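Local coordinates for protein methylocystis parvus OBBP MbnE (PDB 5ICQ) that probably binds the copper-chelating peptide methanobactin in the periplasm, as a solute-binding protein serving methanobactin transport, at residues D284-W294 with Q576-I584; E311-K319 with P591-G599. One frame throughout, in Å; residues are numbered along the deposited sequence.

Interaction 1 of 2, residues D284-W294 with Q576-I584; sequences DYRDETSTTRW and QWIAHSTDI. With SO4 (sulfate ion), chain E.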
# COMPACT_ATOMS: atom_id res chain seq x y z
N ASP A 284 -18.47 14.43 7.45
CA ASP A 284 -18.21 14.09 8.84
C ASP A 284 -16.74 13.77 9.14
O ASP A 284 -16.38 13.70 10.32
CB ASP A 284 -19.09 12.90 9.24
CG ASP A 284 -20.57 13.29 9.33
OD1 ASP A 284 -20.86 14.39 9.83
OD2 ASP A 284 -21.43 12.49 8.90
N TYR A 285 -15.91 13.58 8.12
CA TYR A 285 -14.57 13.02 8.30
C TYR A 285 -13.71 13.41 7.11
O TYR A 285 -14.20 13.45 5.98
CB TYR A 285 -14.64 11.48 8.42
CG TYR A 285 -13.28 10.82 8.53
CD1 TYR A 285 -12.56 10.47 7.40
CD2 TYR A 285 -12.71 10.55 9.78
CE1 TYR A 285 -11.32 9.89 7.49
CE2 TYR A 285 -11.46 9.95 9.88
CZ TYR A 285 -10.77 9.64 8.73
OH TYR A 285 -9.54 9.06 8.80
N ARG A 286 -12.43 13.66 7.35
CA ARG A 286 -11.49 13.86 6.26
C ARG A 286 -10.09 13.44 6.69
O ARG A 286 -9.72 13.54 7.87
CB ARG A 286 -11.48 15.31 5.75
CG ARG A 286 -11.05 16.36 6.76
CD ARG A 286 -11.11 17.77 6.16
NE ARG A 286 -9.93 18.09 5.36
CZ ARG A 286 -9.86 18.08 4.03
NH1 ARG A 286 -10.93 17.78 3.29
NH2 ARG A 286 -8.71 18.39 3.43
N ASP A 287 -9.32 12.94 5.72
CA ASP A 287 -7.88 12.78 5.83
C ASP A 287 -7.20 13.99 5.19
O ASP A 287 -7.55 14.38 4.07
CB ASP A 287 -7.42 11.51 5.11
CG ASP A 287 -7.97 10.25 5.74
OD1 ASP A 287 -7.90 10.13 6.98
OD2 ASP A 287 -8.48 9.40 4.99
N GLU A 288 -6.24 14.58 5.89
CA GLU A 288 -5.51 15.73 5.38
C GLU A 288 -4.19 15.27 4.77
O GLU A 288 -3.42 14.56 5.43
CB GLU A 288 -5.24 16.75 6.49
CG GLU A 288 -4.68 18.05 5.97
CD GLU A 288 -5.56 18.64 4.90
OE1 GLU A 288 -5.16 18.62 3.71
OE2 GLU A 288 -6.66 19.09 5.26
N THR A 289 -3.93 15.68 3.53
CA THR A 289 -2.65 15.39 2.88
C THR A 289 -1.90 16.64 2.46
O THR A 289 -0.77 16.53 1.95
CB THR A 289 -2.85 14.49 1.65
OG1 THR A 289 -3.86 15.05 0.81
CG2 THR A 289 -3.28 13.09 2.07
N SER A 290 -2.46 17.83 2.66
CA SER A 290 -1.82 19.09 2.29
C SER A 290 -1.12 19.67 3.51
O SER A 290 -1.77 19.95 4.52
CB SER A 290 -2.86 20.09 1.76
OG SER A 290 -2.37 21.42 1.87
N THR A 291 0.21 19.83 3.42
CA THR A 291 0.94 20.44 4.54
C THR A 291 0.50 21.88 4.77
O THR A 291 0.45 22.34 5.91
CB THR A 291 2.45 20.39 4.30
OG1 THR A 291 2.77 20.91 3.01
CG2 THR A 291 2.95 18.96 4.40
N THR A 292 0.19 22.61 3.69
CA THR A 292 -0.27 23.99 3.85
C THR A 292 -1.58 24.06 4.62
O THR A 292 -1.74 24.87 5.53
CB THR A 292 -0.42 24.66 2.48
OG1 THR A 292 0.81 24.56 1.75
CG2 THR A 292 -0.78 26.14 2.64
N ARG A 293 -2.54 23.20 4.26
CA ARG A 293 -3.84 23.24 4.91
C ARG A 293 -3.73 22.76 6.35
O ARG A 293 -4.29 23.38 7.26
CB ARG A 293 -4.84 22.39 4.13
CG ARG A 293 -6.28 22.79 4.31
CD ARG A 293 -7.04 22.44 3.03
NE ARG A 293 -6.69 21.11 2.58
CZ ARG A 293 -6.82 20.70 1.32
NH1 ARG A 293 -7.29 21.52 0.39
NH2 ARG A 293 -6.46 19.46 1.00
N TRP A 294 -2.99 21.67 6.58
CA TRP A 294 -2.77 21.19 7.94
C TRP A 294 -2.12 22.28 8.77
O TRP A 294 -2.50 22.50 9.93
CB TRP A 294 -1.91 19.92 7.91
CG TRP A 294 -1.84 19.15 9.21
CD1 TRP A 294 -0.72 18.90 9.95
CD2 TRP A 294 -2.93 18.50 9.91
NE1 TRP A 294 -1.04 18.14 11.06
CE2 TRP A 294 -2.38 17.88 11.05
CE3 TRP A 294 -4.30 18.38 9.66
CZ2 TRP A 294 -3.17 17.15 11.96
CZ3 TRP A 294 -5.08 17.66 10.55
CH2 TRP A 294 -4.51 17.05 11.69
N GLN A 576 -0.82 9.99 10.55
CA GLN A 576 -1.96 10.30 9.71
C GLN A 576 -2.73 11.48 10.29
O GLN A 576 -3.04 11.49 11.48
CB GLN A 576 -2.87 9.08 9.58
CG GLN A 576 -4.01 9.30 8.59
CD GLN A 576 -4.80 8.03 8.32
OE1 GLN A 576 -4.26 6.92 8.37
NE2 GLN A 576 -6.09 8.19 8.04
N TRP A 577 -3.00 12.48 9.46
CA TRP A 577 -3.68 13.71 9.87
C TRP A 577 -5.15 13.58 9.51
O TRP A 577 -5.49 13.42 8.33
CB TRP A 577 -3.06 14.93 9.19
CG TRP A 577 -1.56 14.99 9.33
CD1 TRP A 577 -0.81 14.47 10.36
CD2 TRP A 577 -0.63 15.57 8.41
NE1 TRP A 577 0.53 14.70 10.13
CE2 TRP A 577 0.67 15.37 8.94
CE3 TRP A 577 -0.76 16.25 7.19
CZ2 TRP A 577 1.82 15.83 8.30
CZ3 TRP A 577 0.39 16.70 6.55
CH2 TRP A 577 1.66 16.49 7.11
N ILE A 578 -6.03 13.62 10.51
CA ILE A 578 -7.46 13.49 10.27
C ILE A 578 -8.22 14.60 10.98
O ILE A 578 -7.72 15.25 11.90
CB ILE A 578 -8.01 12.11 10.71
CG1 ILE A 578 -8.07 12.02 12.23
CG2 ILE A 578 -7.15 10.97 10.14
CD1 ILE A 578 -8.82 10.76 12.75
N ALA A 579 -9.46 14.82 10.54
CA ALA A 579 -10.38 15.70 11.22
C ALA A 579 -11.78 15.11 11.10
O ALA A 579 -12.07 14.41 10.13
CB ALA A 579 -10.36 17.13 10.66
N HIS A 580 -12.63 15.40 12.08
CA HIS A 580 -13.93 14.76 12.09
C HIS A 580 -14.90 15.54 12.97
O HIS A 580 -14.50 16.25 13.89
CB HIS A 580 -13.83 13.31 12.59
CG HIS A 580 -13.26 13.19 13.96
ND1 HIS A 580 -14.02 13.31 15.10
CD2 HIS A 580 -11.98 12.98 14.38
CE1 HIS A 580 -13.25 13.17 16.16
NE2 HIS A 580 -12.01 12.98 15.75
N SER A 581 -16.19 15.39 12.66
CA SER A 581 -17.23 15.85 13.57
C SER A 581 -17.10 15.15 14.92
O SER A 581 -16.73 13.97 14.99
CB SER A 581 -18.61 15.57 12.97
OG SER A 581 -19.63 15.73 13.94
N THR A 582 -17.41 15.87 15.99
CA THR A 582 -17.40 15.22 17.30
C THR A 582 -18.66 14.42 17.56
O THR A 582 -18.75 13.76 18.61
CB THR A 582 -17.21 16.26 18.42
OG1 THR A 582 -18.17 17.30 18.27
CG2 THR A 582 -15.83 16.83 18.35
N ASP A 583 -19.62 14.45 16.64
CA ASP A 583 -20.81 13.63 16.75
C ASP A 583 -20.56 12.18 16.35
O ASP A 583 -21.45 11.34 16.55
CB ASP A 583 -21.92 14.21 15.88
CG ASP A 583 -22.36 15.59 16.36
OD1 ASP A 583 -22.12 15.90 17.55
OD2 ASP A 583 -22.93 16.35 15.56
N ILE A 584 -19.42 11.86 15.75
CA ILE A 584 -19.06 10.47 15.51
C ILE A 584 -17.84 10.13 16.34
O ILE A 584 -16.99 10.98 16.62
CB ILE A 584 -18.83 10.17 14.01
CG1 ILE A 584 -17.70 11.04 13.44
CG2 ILE A 584 -20.12 10.36 13.23
CD1 ILE A 584 -17.25 10.57 12.03
S SO4 E . -5.44 19.42 -2.55
O1 SO4 E . -6.32 18.50 -3.27
O2 SO4 E . -4.45 19.97 -3.47
O3 SO4 E . -6.23 20.51 -1.98
O4 SO4 E . -4.77 18.68 -1.49
O HOH W 1 -22.29 14.98 12.12
O HOH W 2 -8.41 6.65 7.65
O HOH W 3 -2.97 12.10 6.52
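Glu288 OE1 is gripped by three donors, Arg293 NE and NH2 and the backbone N of Ser290, while Glu288 CB lies 3.9 Å from Trp577 CB across an antiparallel pairing of strands 285-288 and 576-581. Ser290 N takes the anti lone pair of OE1 and Arg293 NH2 the syn one, the guanidinium coming side-on. Glu288 OE2 sits 2.8 Å from Arg286 NH2 and also bonds Tyr298 OH, a network likely to keep this buried carboxylate ionised. Arg293 NH1 lies 2.8 Å from O3 of a sulfate, probably from the crystallisation liquor. Behind the N-cap Ser290 the helix carries Trp294, and CG anti to the backbone N (chi1 -167°) lays its indole on Trp577 in an offset stack, five-membered rings 3.9 Å apart between centroids and planes 6° apart. Trp577 CB lies over the face of the Trp294 six-membered ring, a CH-pi contact 3.3 Å from its centroid. With an alanine in place of Trp294, Trp577 would probably lose its stacking mate and Arg310 its cation-pi partner, opening a gap above Trp577 CB. Beside Ile578, Gln576 NE2, whose amide oxygen is held by Ile597 N, donates over 2.9 Å to Asp287 OD1, arriving 56° out of the carboxylate plane.

Interaction 2 of 2, residues E311-K319 with P591-G599; sequences ESLKNENPK and PRYGSPIFG
A single amide nitrogen, Asn315 ND2, bridges two carbonyls of the facing loop, lying 3.2 Å from both Pro591 O and Gly594 O. The same side chain closes an Asx turn, its OD1 accepting from Asn317 N, so both ends of the amide are engaged where the chain leaves strand 308-313. CG stands between the backbone N and the carbonyl carbon (chi1 66°), which directs the amide into the curve of 591-594. The bond to Gly594 O is nearly straight and falls on a lone pair, whereas Pro591 O is met from above its carbonyl plane. Asn317 OD1 answers from 311-319 by accepting from Gly594 N at 2.9 Å. Gly594 has a positive phi, at which a side chain would press on the carbonyl of Tyr593. Next along, Glu316 N bonds Arg592 O, and the Glu316 carboxylate is held side-on by Arg592: NH2 reaches OE1 at 2.7 Å and NE reaches OE2 at 2.6 Å, the carboxylate and guanidinium planes inclined by 30°. A water ties Glu316 OE1 to Tyr593 OH. Past the cis peptide before Pro596, the contact turns apolar: Ile597 CD1 rests on Leu313 CB, and Leu313 CD1 meets the edge of the Phe598 ring, 3.6 Å from CE2.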
# COMPACT_ATOMS: atom_id res chain seq x y z
N GLU A 311 -6.85 15.44 14.66
CA GLU A 311 -5.95 14.55 15.40
C GLU A 311 -4.86 14.06 14.48
O GLU A 311 -5.06 13.95 13.26
CB GLU A 311 -6.66 13.31 15.95
CG GLU A 311 -8.03 13.49 16.55
CD GLU A 311 -8.55 12.17 17.11
OE1 GLU A 311 -7.94 11.67 18.07
OE2 GLU A 311 -9.53 11.63 16.56
N SER A 312 -3.72 13.71 15.07
CA SER A 312 -2.67 12.95 14.37
C SER A 312 -2.60 11.56 14.99
O SER A 312 -2.50 11.44 16.21
CB SER A 312 -1.31 13.63 14.49
OG SER A 312 -1.30 14.88 13.81
N LEU A 313 -2.69 10.53 14.16
CA LEU A 313 -2.67 9.15 14.65
C LEU A 313 -1.52 8.38 14.02
O LEU A 313 -1.15 8.61 12.87
CB LEU A 313 -4.00 8.44 14.36
CG LEU A 313 -5.28 9.13 14.82
CD1 LEU A 313 -6.50 8.32 14.38
CD2 LEU A 313 -5.28 9.32 16.32
N LYS A 314 -0.98 7.44 14.78
CA LYS A 314 0.12 6.61 14.31
C LYS A 314 -0.18 5.16 14.67
O LYS A 314 -0.71 4.88 15.75
CB LYS A 314 1.45 7.03 14.95
CG LYS A 314 2.68 6.48 14.23
CD LYS A 314 3.95 6.76 15.02
CE LYS A 314 5.20 6.62 14.16
NZ LYS A 314 4.94 6.07 12.80
N ASN A 315 0.17 4.23 13.79
CA ASN A 315 0.18 2.83 14.18
C ASN A 315 1.53 2.24 13.76
O ASN A 315 2.53 2.94 13.57
CB ASN A 315 -1.06 2.08 13.65
CG ASN A 315 -1.10 1.98 12.14
OD1 ASN A 315 -0.16 2.35 11.44
ND2 ASN A 315 -2.21 1.44 11.61
N GLU A 316 1.57 0.91 13.63
CA GLU A 316 2.82 0.22 13.35
C GLU A 316 2.98 -0.13 11.88
O GLU A 316 3.89 -0.88 11.54
CB GLU A 316 2.92 -1.03 14.22
CG GLU A 316 2.92 -0.69 15.71
CD GLU A 316 2.73 -1.91 16.59
OE1 GLU A 316 3.61 -2.80 16.56
OE2 GLU A 316 1.72 -1.96 17.31
N ASN A 317 2.14 0.41 11.02
CA ASN A 317 2.30 0.18 9.59
C ASN A 317 3.59 0.85 9.10
O ASN A 317 3.84 2.00 9.44
CB ASN A 317 1.11 0.74 8.82
CG ASN A 317 0.89 0.02 7.51
OD1 ASN A 317 0.51 -1.15 7.50
ND2 ASN A 317 1.12 0.71 6.40
N PRO A 318 4.41 0.16 8.30
CA PRO A 318 5.65 0.79 7.82
C PRO A 318 5.38 1.94 6.87
O PRO A 318 4.35 2.00 6.19
CB PRO A 318 6.38 -0.36 7.11
CG PRO A 318 5.30 -1.35 6.78
CD PRO A 318 4.30 -1.25 7.91
N LYS A 319 6.36 2.85 6.81
CA LYS A 319 6.28 4.08 6.03
C LYS A 319 7.28 4.01 4.88
O LYS A 319 8.19 3.18 4.87
CB LYS A 319 6.58 5.30 6.91
CG LYS A 319 5.67 5.43 8.13
CD LYS A 319 4.27 5.86 7.71
CE LYS A 319 3.35 5.98 8.91
NZ LYS A 319 3.30 4.70 9.69
N PRO A 591 -6.48 -0.00 15.03
CA PRO A 591 -5.73 -1.17 14.53
C PRO A 591 -4.24 -0.89 14.43
O PRO A 591 -3.83 0.21 14.06
CB PRO A 591 -6.34 -1.42 13.14
CG PRO A 591 -6.93 -0.13 12.75
CD PRO A 591 -7.42 0.51 14.02
N ARG A 592 -3.44 -1.91 14.76
CA ARG A 592 -1.98 -1.75 14.75
C ARG A 592 -1.41 -1.60 13.34
O ARG A 592 -0.30 -1.07 13.18
CB ARG A 592 -1.30 -2.95 15.42
CG ARG A 592 -1.60 -3.13 16.90
CD ARG A 592 -0.91 -4.37 17.47
NE ARG A 592 0.55 -4.28 17.39
CZ ARG A 592 1.38 -5.26 17.76
NH1 ARG A 592 0.91 -6.40 18.23
NH2 ARG A 592 2.70 -5.09 17.66
N TYR A 593 -2.11 -2.08 12.32
CA TYR A 593 -1.58 -2.09 10.97
C TYR A 593 -2.58 -1.46 10.01
O TYR A 593 -3.70 -1.11 10.38
CB TYR A 593 -1.20 -3.51 10.52
CG TYR A 593 -0.10 -4.08 11.36
CD1 TYR A 593 1.23 -3.73 11.14
CD2 TYR A 593 -0.38 -4.92 12.43
CE1 TYR A 593 2.25 -4.23 11.94
CE2 TYR A 593 0.62 -5.42 13.23
CZ TYR A 593 1.93 -5.08 12.98
OH TYR A 593 2.90 -5.60 13.80
N GLY A 594 -2.13 -1.29 8.76
CA GLY A 594 -2.95 -0.70 7.73
C GLY A 594 -2.71 0.77 7.51
O GLY A 594 -2.44 1.52 8.46
N SER A 595 -2.81 1.20 6.26
CA SER A 595 -2.78 2.62 5.93
C SER A 595 -3.70 2.82 4.72
O SER A 595 -3.58 2.09 3.75
CB SER A 595 -1.36 3.10 5.62
OG SER A 595 -1.33 4.50 5.40
N PRO A 596 -4.63 3.79 4.79
CA PRO A 596 -4.97 4.64 5.94
C PRO A 596 -5.43 3.80 7.13
O PRO A 596 -5.81 2.64 6.94
CB PRO A 596 -6.13 5.50 5.42
CG PRO A 596 -6.01 5.46 3.93
CD PRO A 596 -5.46 4.11 3.61
N ILE A 597 -5.39 4.37 8.33
CA ILE A 597 -5.72 3.59 9.52
C ILE A 597 -7.18 3.15 9.51
O ILE A 597 -7.51 2.04 9.95
CB ILE A 597 -5.36 4.38 10.78
CG1 ILE A 597 -3.84 4.56 10.87
CG2 ILE A 597 -5.88 3.66 12.02
CD1 ILE A 597 -3.38 5.52 11.97
N PHE A 598 -8.08 4.00 9.01
CA PHE A 598 -9.49 3.64 8.91
C PHE A 598 -9.92 3.55 7.45
O PHE A 598 -9.42 4.29 6.59
CB PHE A 598 -10.36 4.67 9.65
CG PHE A 598 -9.93 4.89 11.07
CD1 PHE A 598 -10.04 3.87 12.00
CD2 PHE A 598 -9.39 6.10 11.46
CE1 PHE A 598 -9.63 4.05 13.31
CE2 PHE A 598 -8.97 6.30 12.77
CZ PHE A 598 -9.10 5.28 13.70
N GLY A 599 -10.86 2.65 7.17
CA GLY A 599 -11.41 2.51 5.84
C GLY A 599 -12.17 3.76 5.43
O GLY A 599 -12.48 4.61 6.27
O HOH W 4 -0.73 3.69 8.83
O HOH W 5 5.08 -4.05 14.84

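In the fold
The two interactions, with centres about 14 Å apart, share one small antiparallel sheet: strand 576-581 is its middle strand, flanked by 285-288 of interaction 1 and 308-313 of interaction 2. Gln576 joins them most directly through two probable hydrogen bonds, its backbone N lying 2.7 Å from Leu313 O and its side chain completing the bridge through OE1, 2.8 Å from Ile597 N. A looser touch brings Trp294 CZ2 to 3.5 Å from Ser312 OG. Beyond strand 308-313 the chain runs on to strand 322-326 in a separate mixed sheet, consistent with interaction 2 lying at the crossing between the lobes of a solute-binding protein. Interaction 1 is more peripheral, its centre about 20 Å from that of the chain, against about 12 Å for the centre of interaction 2.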